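Local structure of FBP protein (Leishmania major, 5OEZ) at residues T37-I42 with S175-V180; K44-A49 with S124-N129; V91-S96 with T145-V150. The protein probably catalyses the magnesium-dependent hydrolysis of fructose 1,6-bisphosphate to fructose 6-phosphate and phosphate in gluconeogenesis, as a homotetramer with a nucleotide-binding allosteric site. One frame throughout, in Å; residues are numbered along the deposited sequence.

Contact 1: residues T37-I42 with S175-V180; sequences TSVKVI and SATNLV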
loop_
_atom_site.group_PDB
_atom_site.type_symbol
_atom_site.label_atom_id
_atom_site.label_comp_id
_atom_site.label_asym_id
_atom_site.label_seq_id
_atom_site.Cartn_x
_atom_site.Cartn_y
_atom_site.Cartn_z
ATOM N N THR C 37 -3.380 -16.547 -0.037
ATOM C CA THR C 37 -4.219 -15.674 0.764
ATOM C C THR C 37 -3.735 -15.625 2.193
ATOM O O THR C 37 -3.672 -14.532 2.806
ATOM C CB THR C 37 -5.704 -16.106 0.724
ATOM O OG1 THR C 37 -6.144 -16.123 -0.631
ATOM C CG2 THR C 37 -6.573 -15.125 1.486
ATOM N N SER C 38 -3.390 -16.802 2.728
ATOM C CA SER C 38 -2.897 -16.914 4.115
ATOM C C SER C 38 -1.630 -16.100 4.307
ATOM O O SER C 38 -1.479 -15.384 5.299
ATOM C CB SER C 38 -2.619 -18.377 4.483
ATOM O OG SER C 38 -3.777 -19.173 4.321
ATOM N N VAL C 39 -0.727 -16.223 3.343
ATOM C CA VAL C 39 0.557 -15.528 3.395
ATOM C C VAL C 39 0.362 -14.013 3.393
ATOM O O VAL C 39 1.037 -13.305 4.143
ATOM C CB VAL C 39 1.501 -16.010 2.278
ATOM C CG1 VAL C 39 2.757 -15.153 2.181
ATOM C CG2 VAL C 39 1.932 -17.454 2.557
ATOM N N LYS C 40 -0.574 -13.535 2.583
ATOM C CA LYS C 40 -0.830 -12.099 2.493
ATOM C C LYS C 40 -1.451 -11.542 3.756
ATOM O O LYS C 40 -1.144 -10.418 4.156
ATOM C CB LYS C 40 -1.700 -11.788 1.281
ATOM C CG LYS C 40 -0.940 -12.010 -0.006
ATOM C CD LYS C 40 -1.692 -11.610 -1.252
ATOM C CE LYS C 40 -2.902 -12.481 -1.497
ATOM N NZ LYS C 40 -3.755 -11.791 -2.497
ATOM N N VAL C 41 -2.341 -12.317 4.366
ATOM C CA VAL C 41 -2.958 -11.927 5.622
ATOM C C VAL C 41 -1.909 -11.833 6.732
ATOM O O VAL C 41 -1.910 -10.889 7.524
ATOM C CB VAL C 41 -4.101 -12.899 6.018
ATOM C CG1 VAL C 41 -4.550 -12.678 7.462
ATOM C CG2 VAL C 41 -5.284 -12.709 5.081
ATOM N N ILE C 42 -1.008 -12.803 6.771
ATOM C CA ILE C 42 0.077 -12.802 7.770
ATOM C C ILE C 42 1.038 -11.629 7.558
ATOM O O ILE C 42 1.462 -10.997 8.512
ATOM C CB ILE C 42 0.834 -14.139 7.759
ATOM C CG1 ILE C 42 -0.097 -15.247 8.256
ATOM C CG2 ILE C 42 2.090 -14.058 8.614
ATOM C CD1 ILE C 42 0.334 -16.639 7.843
ATOM N N SER C 175 11.910 -7.368 4.021
ATOM C CA SER C 175 11.625 -6.075 3.342
ATOM C C SER C 175 10.836 -6.312 2.068
ATOM O O SER C 175 10.034 -5.485 1.684
ATOM C CB SER C 175 12.898 -5.262 3.076
ATOM O OG SER C 175 13.993 -6.097 2.732
ATOM N N ALA C 176 11.061 -7.463 1.437
ATOM C CA ALA C 176 10.132 -8.014 0.476
ATOM C C ALA C 176 9.512 -9.271 1.089
ATOM O O ALA C 176 10.021 -9.808 2.061
ATOM C CB ALA C 176 10.857 -8.354 -0.808
ATOM N N THR C 177 8.412 -9.725 0.503
ATOM C CA THR C 177 7.773 -10.976 0.866
ATOM C C THR C 177 7.980 -11.951 -0.303
ATOM O O THR C 177 7.512 -11.688 -1.408
ATOM C CB THR C 177 6.287 -10.762 1.132
ATOM O OG1 THR C 177 6.145 -9.708 2.088
ATOM C CG2 THR C 177 5.620 -12.023 1.666
ATOM N N ASN C 178 8.715 -13.037 -0.051
ATOM C CA ASN C 178 9.033 -14.041 -1.052
ATOM C C ASN C 178 8.277 -15.300 -0.793
ATOM O O ASN C 178 7.968 -15.606 0.346
ATOM C CB ASN C 178 10.490 -14.376 -1.008
ATOM C CG ASN C 178 11.363 -13.192 -1.356
ATOM O OD1 ASN C 178 12.245 -12.799 -0.585
ATOM N ND2 ASN C 178 11.136 -12.628 -2.525
ATOM N N LEU C 179 7.948 -16.005 -1.866
ATOM C CA LEU C 179 7.326 -17.306 -1.790
ATOM C C LEU C 179 8.111 -18.224 -2.696
ATOM O O LEU C 179 8.239 -17.958 -3.886
ATOM C CB LEU C 179 5.856 -17.239 -2.206
ATOM C CG LEU C 179 4.976 -18.416 -1.781
ATOM C CD1 LEU C 179 3.542 -17.951 -1.614
ATOM C CD2 LEU C 179 5.050 -19.566 -2.773
ATOM N N VAL C 180 8.655 -19.296 -2.127
ATOM C CA VAL C 180 9.503 -20.231 -2.856
ATOM C C VAL C 180 8.804 -21.579 -2.799
ATOM O O VAL C 180 8.340 -21.986 -1.740
ATOM C CB VAL C 180 10.896 -20.275 -2.208
ATOM C CG1 VAL C 180 11.799 -21.314 -2.853
ATOM C CG2 VAL C 180 11.545 -18.894 -2.294
#

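Contact 2: residues K44-A49 with S124-N129; sequences KNIRRA and SNIDAN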
loop_
_atom_site.group_PDB
_atom_site.type_symbol
_atom_site.label_atom_id
_atom_site.label_comp_id
_atom_site.label_asym_id
_atom_site.label_seq_id
_atom_site.Cartn_x
_atom_site.Cartn_y
_atom_site.Cartn_z
ATOM N N LYS C 44 0.290 -8.691 6.218
ATOM C CA LYS C 44 -0.404 -7.481 6.672
ATOM C C LYS C 44 -0.178 -7.274 8.176
ATOM O O LYS C 44 0.216 -6.181 8.622
ATOM C CB LYS C 44 -1.914 -7.552 6.355
ATOM C CG LYS C 44 -2.813 -6.533 7.068
ATOM C CD LYS C 44 -4.229 -7.043 7.381
ATOM C CE LYS C 44 -5.219 -6.960 6.253
ATOM N NZ LYS C 44 -6.172 -5.829 6.375
ATOM N N ASN C 45 -0.408 -8.332 8.947
ATOM C CA ASN C 45 -0.245 -8.273 10.409
ATOM C C ASN C 45 1.194 -8.005 10.850
ATOM O O ASN C 45 1.429 -7.199 11.751
ATOM C CB ASN C 45 -0.797 -9.542 11.050
ATOM C CG ASN C 45 -2.308 -9.611 10.952
ATOM O OD1 ASN C 45 -3.002 -8.865 11.631
ATOM N ND2 ASN C 45 -2.821 -10.466 10.082
ATOM N N ILE C 46 2.152 -8.645 10.192
ATOM C CA ILE C 46 3.557 -8.400 10.485
ATOM C C ILE C 46 3.946 -6.944 10.183
ATOM O O ILE C 46 4.616 -6.306 10.992
ATOM C CB ILE C 46 4.483 -9.376 9.744
ATOM C CG1 ILE C 46 4.265 -10.795 10.273
ATOM C CG2 ILE C 46 5.950 -9.014 9.957
ATOM C CD1 ILE C 46 4.859 -11.883 9.400
ATOM N N ARG C 47 3.545 -6.416 9.030
ATOM C CA ARG C 47 3.909 -5.029 8.664
ATOM C C ARG C 47 3.509 -3.998 9.709
ATOM O O ARG C 47 4.266 -3.055 9.949
ATOM C CB ARG C 47 3.345 -4.673 7.313
ATOM C CG ARG C 47 3.661 -3.287 6.711
ATOM C CD ARG C 47 5.086 -3.108 6.127
ATOM N NE ARG C 47 5.590 -4.175 5.260
ATOM C CZ ARG C 47 6.816 -4.190 4.723
ATOM N NH1 ARG C 47 7.690 -3.202 4.951
ATOM N NH2 ARG C 47 7.186 -5.211 3.959
ATOM N N ARG C 48 2.341 -4.206 10.322
ATOM C CA ARG C 48 1.797 -3.305 11.326
ATOM C C ARG C 48 2.037 -3.728 12.800
ATOM O O ARG C 48 1.440 -3.149 13.706
ATOM C CB ARG C 48 0.308 -3.111 11.044
ATOM C CG ARG C 48 0.055 -2.331 9.758
ATOM C CD ARG C 48 -1.211 -2.704 8.995
ATOM N NE ARG C 48 -1.104 -2.128 7.657
ATOM C CZ ARG C 48 -0.553 -2.717 6.584
ATOM N NH1 ARG C 48 -0.070 -3.959 6.615
ATOM N NH2 ARG C 48 -0.504 -2.049 5.432
ATOM N N ALA C 49 2.932 -4.690 13.043
ATOM C CA ALA C 49 3.312 -5.079 14.411
ATOM C C ALA C 49 3.844 -3.841 15.138
ATOM O O ALA C 49 4.652 -3.093 14.579
ATOM C CB ALA C 49 4.385 -6.148 14.387
ATOM N N SER C 124 9.415 -14.894 17.815
ATOM C CA SER C 124 10.042 -13.954 18.755
ATOM C C SER C 124 10.777 -12.818 18.034
ATOM O O SER C 124 10.762 -11.666 18.491
ATOM C CB SER C 124 11.023 -14.694 19.673
ATOM O OG SER C 124 12.037 -15.349 18.925
ATOM N N ASN C 125 11.381 -13.151 16.889
ATOM C CA ASN C 125 12.154 -12.204 16.068
ATOM C C ASN C 125 11.437 -10.941 15.623
ATOM O O ASN C 125 12.103 -9.974 15.262
ATOM C CB ASN C 125 12.650 -12.886 14.796
ATOM C CG ASN C 125 13.767 -13.874 15.049
ATOM O OD1 ASN C 125 14.419 -13.849 16.086
ATOM N ND2 ASN C 125 14.020 -14.722 14.075
ATOM N N ILE C 126 10.105 -10.975 15.591
ATOM C CA ILE C 126 9.298 -9.846 15.127
ATOM C C ILE C 126 9.663 -8.555 15.866
ATOM O O ILE C 126 9.734 -7.492 15.247
ATOM C CB ILE C 126 7.774 -10.118 15.312
ATOM C CG1 ILE C 126 7.268 -11.252 14.420
ATOM C CG2 ILE C 126 6.935 -8.863 15.091
ATOM C CD1 ILE C 126 7.289 -10.961 12.940
ATOM N N ASP C 127 9.881 -8.650 17.176
ATOM C CA ASP C 127 10.175 -7.471 18.001
ATOM C C ASP C 127 11.431 -6.703 17.561
ATOM O O ASP C 127 11.472 -5.473 17.650
ATOM C CB ASP C 127 10.288 -7.866 19.482
ATOM C CG ASP C 127 8.949 -8.275 20.091
ATOM O OD1 ASP C 127 7.903 -8.201 19.397
ATOM O OD2 ASP C 127 8.941 -8.673 21.278
ATOM N N ALA C 128 12.431 -7.433 17.075
ATOM C CA ALA C 128 13.683 -6.861 16.582
ATOM C C ALA C 128 13.704 -6.705 15.061
ATOM O O ALA C 128 14.769 -6.456 14.487
ATOM C CB ALA C 128 14.849 -7.739 17.018
ATOM N N ASN C 129 12.549 -6.854 14.406
ATOM C CA ASN C 129 12.429 -6.620 12.964
ATOM C C ASN C 129 13.346 -7.500 12.096
ATOM O O ASN C 129 13.813 -7.060 11.054
ATOM C CB ASN C 129 12.684 -5.124 12.665
ATOM C CG ASN C 129 12.103 -4.674 11.337
ATOM O OD1 ASN C 129 11.319 -5.387 10.710
ATOM N ND2 ASN C 129 12.489 -3.473 10.902
#

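Contact 3: residues V91-S96 with T145-V150; sequences VCVLGS and TTINSV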
loop_
_atom_site.group_PDB
_atom_site.type_symbol
_atom_site.label_atom_id
_atom_site.label_comp_id
_atom_site.label_asym_id
_atom_site.label_seq_id
_atom_site.Cartn_x
_atom_site.Cartn_y
_atom_site.Cartn_z
ATOM N N VAL C 91 -8.288 -29.996 0.870
ATOM C CA VAL C 91 -7.546 -30.733 1.899
ATOM C C VAL C 91 -8.408 -31.806 2.546
ATOM O O VAL C 91 -9.594 -31.600 2.809
ATOM C CB VAL C 91 -6.914 -29.813 2.972
ATOM C CG1 VAL C 91 -6.282 -28.590 2.327
ATOM C CG2 VAL C 91 -7.917 -29.396 4.028
ATOM N N CYS C 92 -7.792 -32.957 2.767
ATOM C CA CYS C 92 -8.360 -34.030 3.575
ATOM C C CYS C 92 -8.011 -33.827 5.053
ATOM O O CYS C 92 -8.881 -33.872 5.933
ATOM C CB CYS C 92 -7.771 -35.361 3.102
ATOM S SG CYS C 92 -8.504 -36.758 3.950
ATOM N N VAL C 93 -6.734 -33.566 5.303
ATOM C CA VAL C 93 -6.194 -33.501 6.641
ATOM C C VAL C 93 -5.264 -32.308 6.745
ATOM O O VAL C 93 -4.484 -32.042 5.834
ATOM C CB VAL C 93 -5.384 -34.800 6.937
ATOM C CG1 VAL C 93 -4.530 -34.719 8.195
ATOM C CG2 VAL C 93 -6.324 -35.986 7.014
ATOM N N LEU C 94 -5.332 -31.635 7.887
ATOM C CA LEU C 94 -4.532 -30.476 8.207
ATOM C C LEU C 94 -3.691 -30.808 9.427
ATOM O O LEU C 94 -4.195 -31.355 10.398
ATOM C CB LEU C 94 -5.466 -29.348 8.603
ATOM C CG LEU C 94 -5.197 -27.993 8.018
ATOM C CD1 LEU C 94 -5.577 -27.994 6.551
ATOM C CD2 LEU C 94 -6.031 -26.978 8.770
ATOM N N GLY C 95 -2.420 -30.445 9.390
ATOM C CA GLY C 95 -1.549 -30.555 10.548
ATOM C C GLY C 95 -0.797 -29.266 10.763
ATOM O O GLY C 95 0.062 -28.910 9.970
ATOM N N SER C 96 -1.122 -28.569 11.840
ATOM C CA SER C 96 -0.377 -27.385 12.265
ATOM C C SER C 96 0.651 -27.750 13.332
ATOM O O SER C 96 0.305 -28.415 14.292
ATOM C CB SER C 96 -1.344 -26.383 12.869
ATOM O OG SER C 96 -0.647 -25.222 13.271
ATOM N N THR C 145 -7.413 -45.446 -0.279
ATOM C CA THR C 145 -7.365 -45.042 1.143
ATOM C C THR C 145 -8.359 -43.904 1.422
ATOM O O THR C 145 -8.540 -43.001 0.593
ATOM C CB THR C 145 -5.942 -44.598 1.549
ATOM O OG1 THR C 145 -4.985 -45.542 1.054
ATOM C CG2 THR C 145 -5.806 -44.498 3.066
ATOM N N THR C 146 -9.006 -43.964 2.588
ATOM C CA THR C 146 -9.906 -42.890 3.059
ATOM C C THR C 146 -9.538 -42.494 4.491
ATOM O O THR C 146 -8.881 -43.248 5.214
ATOM C CB THR C 146 -11.408 -43.217 2.967
ATOM O OG1 THR C 146 -11.721 -44.231 3.913
ATOM C CG2 THR C 146 -11.827 -43.664 1.552
ATOM N N ILE C 147 -9.939 -41.284 4.868
ATOM C CA ILE C 147 -9.701 -40.757 6.203
ATOM C C ILE C 147 -10.987 -40.114 6.701
ATOM O O ILE C 147 -11.365 -39.035 6.233
ATOM C CB ILE C 147 -8.528 -39.743 6.200
ATOM C CG1 ILE C 147 -7.224 -40.456 5.814
ATOM C CG2 ILE C 147 -8.360 -39.085 7.565
ATOM C CD1 ILE C 147 -6.077 -39.532 5.510
ATOM N N ASN C 148 -11.653 -40.799 7.630
ATOM C CA ASN C 148 -12.859 -40.293 8.284
ATOM C C ASN C 148 -12.670 -39.993 9.782
ATOM O O ASN C 148 -13.632 -39.662 10.468
ATOM C CB ASN C 148 -13.999 -41.292 8.102
ATOM C CG ASN C 148 -14.285 -41.578 6.635
ATOM O OD1 ASN C 148 -14.022 -40.744 5.759
ATOM N ND2 ASN C 148 -14.836 -42.749 6.356
ATOM N N SER C 149 -11.435 -40.065 10.274
ATOM C CA SER C 149 -11.135 -39.804 11.688
ATOM C C SER C 149 -9.661 -39.501 11.898
ATOM O O SER C 149 -8.859 -39.600 10.963
ATOM C CB SER C 149 -11.526 -41.005 12.548
ATOM O OG SER C 149 -10.636 -42.087 12.337
ATOM N N VAL C 150 -9.312 -39.107 13.119
ATOM C CA VAL C 150 -7.910 -38.823 13.477
ATOM C C VAL C 150 -7.106 -40.138 13.573
ATOM O O VAL C 150 -5.914 -40.167 13.237
ATOM C CB VAL C 150 -7.794 -38.002 14.795
ATOM C CG1 VAL C 150 -6.334 -37.741 15.161
ATOM C CG2 VAL C 150 -8.526 -36.667 14.676
#

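Contact 1: residues T37-I42 with S175-V180
Val39 meets Thr177 and Leu179 through branched aliphatic groups, so no flat group of either segment has a face or an edge in the contact; the CB of Asn178 points away from the helix, taking its amide out of the contact. The rings nearby belong to other strands of the same sheet: Tyr173 and Phe199 both touch Val39, and Phe199 also touches Leu179. Val39, on helix 27-47, reaches the sheet with its two methyls spread over two strand residues. CG1 of Val39 lies 4.3 Å from CG2 of Thr177, while CG2 of Val39 lies 4.5 Å from CD1 of Leu179. With Val39 CG1 anti to the backbone N (chi1 171°), CG2 falls beside that N, and the fork opens along strand 177-182. Thr177 and Leu179, two positions apart, point to the helix, in the alternation of an extended strand. Val39 and Leu179 are nearest in backbone, their CA atoms 8.7 Å apart, and the segments bury 99 Å² together. This is helix-on-sheet packing within the N-terminal FBPase domain, between helix 27-47 and the eight-stranded sheet. The flanks reach other subunits: Lys40 NZ makes a salt bridge to Glu198 OE2 of the third subunit, and Ala176 O accepts a hydrogen bond from Asn129 ND2 of the second. About 8 Å separates the side chain of Leu179 from that of Ile16, which binds AMP in another structure of this protein. Chemically the join consists of long methyl contacts without directional bonds; it buries aliphatic surface and probably leaves orientation to the surrounding helix and strands.

Contact 2: residues K44-A49 with S124-N129
Ile46 and Ile126 bring the two backbones nearest, with CA atoms 7.5 Å apart, where the last turn of helix 27-47 faces a 3-10 turn. Arg48 is the first residue to leave the helical path, and a bond from Ala49 N to Ile46 O (3.1 Å) follows the helix end. Ile126 lies across this end and the residues just past it. Its CD1 lies 3.8 Å from Ile46 CG2 and 4.0 Å from Ile46 CG1, the two side chains crossing at about a right angle. Its CG2, held anti to the backbone N by a chi1 of -66°, meets Ala49 CB at 3.8 Å. One isoleucine thus serves two partners with separate branches, while Val132 touches both Ile46 and Ile126. Arg48 bends back over the helix end: NH1 donates to Lys44 O at 3.0 Å, approaching in the carbonyl plane on a lone pair, and Lys44 O lies within 1° of the guanidinium plane. Ser124 and Asn125 end the DPLDGSSN sequence, the metal- and phosphate-binding motif of this family, and Ile46 lies about 4 Å, side chain to side chain, from Leu120, which binds manganese in another structure of this protein. The apolar grip therefore joins the helix end to the segment that ends and follows this motif. The NH1 bond supplements a weak main-chain bond from Arg48 N to Lys44 O, while Arg48 NE, bonded to Asn195 OD1 of the second subunit, and Lys44 NZ, in a salt bridge to Asp193 of the third, tie the helix end to the subunit interfaces.

Contact 3: residues V91-S96 with T145-V150
At one border of the main sheet of the sugar-phosphatase fold, Cys92 and Val93 pack against Ile147, joining strand 91-96 to the loop that leads into helix 150-158. The chain turns a corner at Cys92, where a psi of -48° interrupts the extended path, and this corner helps two consecutive side chains face the same loop residue. The sulfur of Cys92, anti to the backbone N (chi1 -176°), reaches the flank of Ile147, with SG 3.7 Å from Ile147 CB and 4.0 Å from its CD1. Val93 uses one branch: CG2 meets Ile147 CG2 at 3.7 Å and Ile147 CD1 at 3.9 Å, and the two side chains cross at about a right angle. On Ile147, then, sulfur touches CB and the CD1 end, and a Val93 methyl touches CG2 and CD1, all through apolar contact. Cys92 and Ile147 have the nearest backbones, with CA atoms 7.3 Å apart, and the two segments bury 121 Å² between them. Ala153 and Val156 of helix 150-158 and Ile104 of the short edge strand 103-104 also touch the isoleucine. Ala153 touches Val93 as well, so the helix is packed onto the same cluster. Backbone bonds of Cys92 to Ala105 and Tyr113 stitch the corner to both neighbouring parts of the sheet. The side chain of Cys92 lies about 6 Å from that of Tyr113, an AMP-binding residue in another structure of this protein, which places the cluster near the nucleotide site. No other subunit touches the two segments. Two residues past Ile147, Ser149 takes the N-cap position of helix 150-158, its OG accepting a hydrogen bond from Asp152 N.

How the contacts relate
All six segments belong to the N-terminal FBPase domain. Contacts 1 and 2 share helix 27-47, with centres 13 Å apart, and touch where Ser175 O and Arg47 NH2 are in packing contact, 3.7 Å apart. Contact 3 lies further off, its centre 26 Å from that of contact 1 and 32 Å from that of contact 2, yet contacts 1 and 3 both reach the eight-stranded sheet. Along the chain, contacts 2 and 3 nest inside the loop closed by contact 1, while their own segments alternate. The helix therefore links the sheet to the segment that ends and follows the metal-binding motif and to other subunits, whereas contact 3 fastens the sheet's remote border within one subunit.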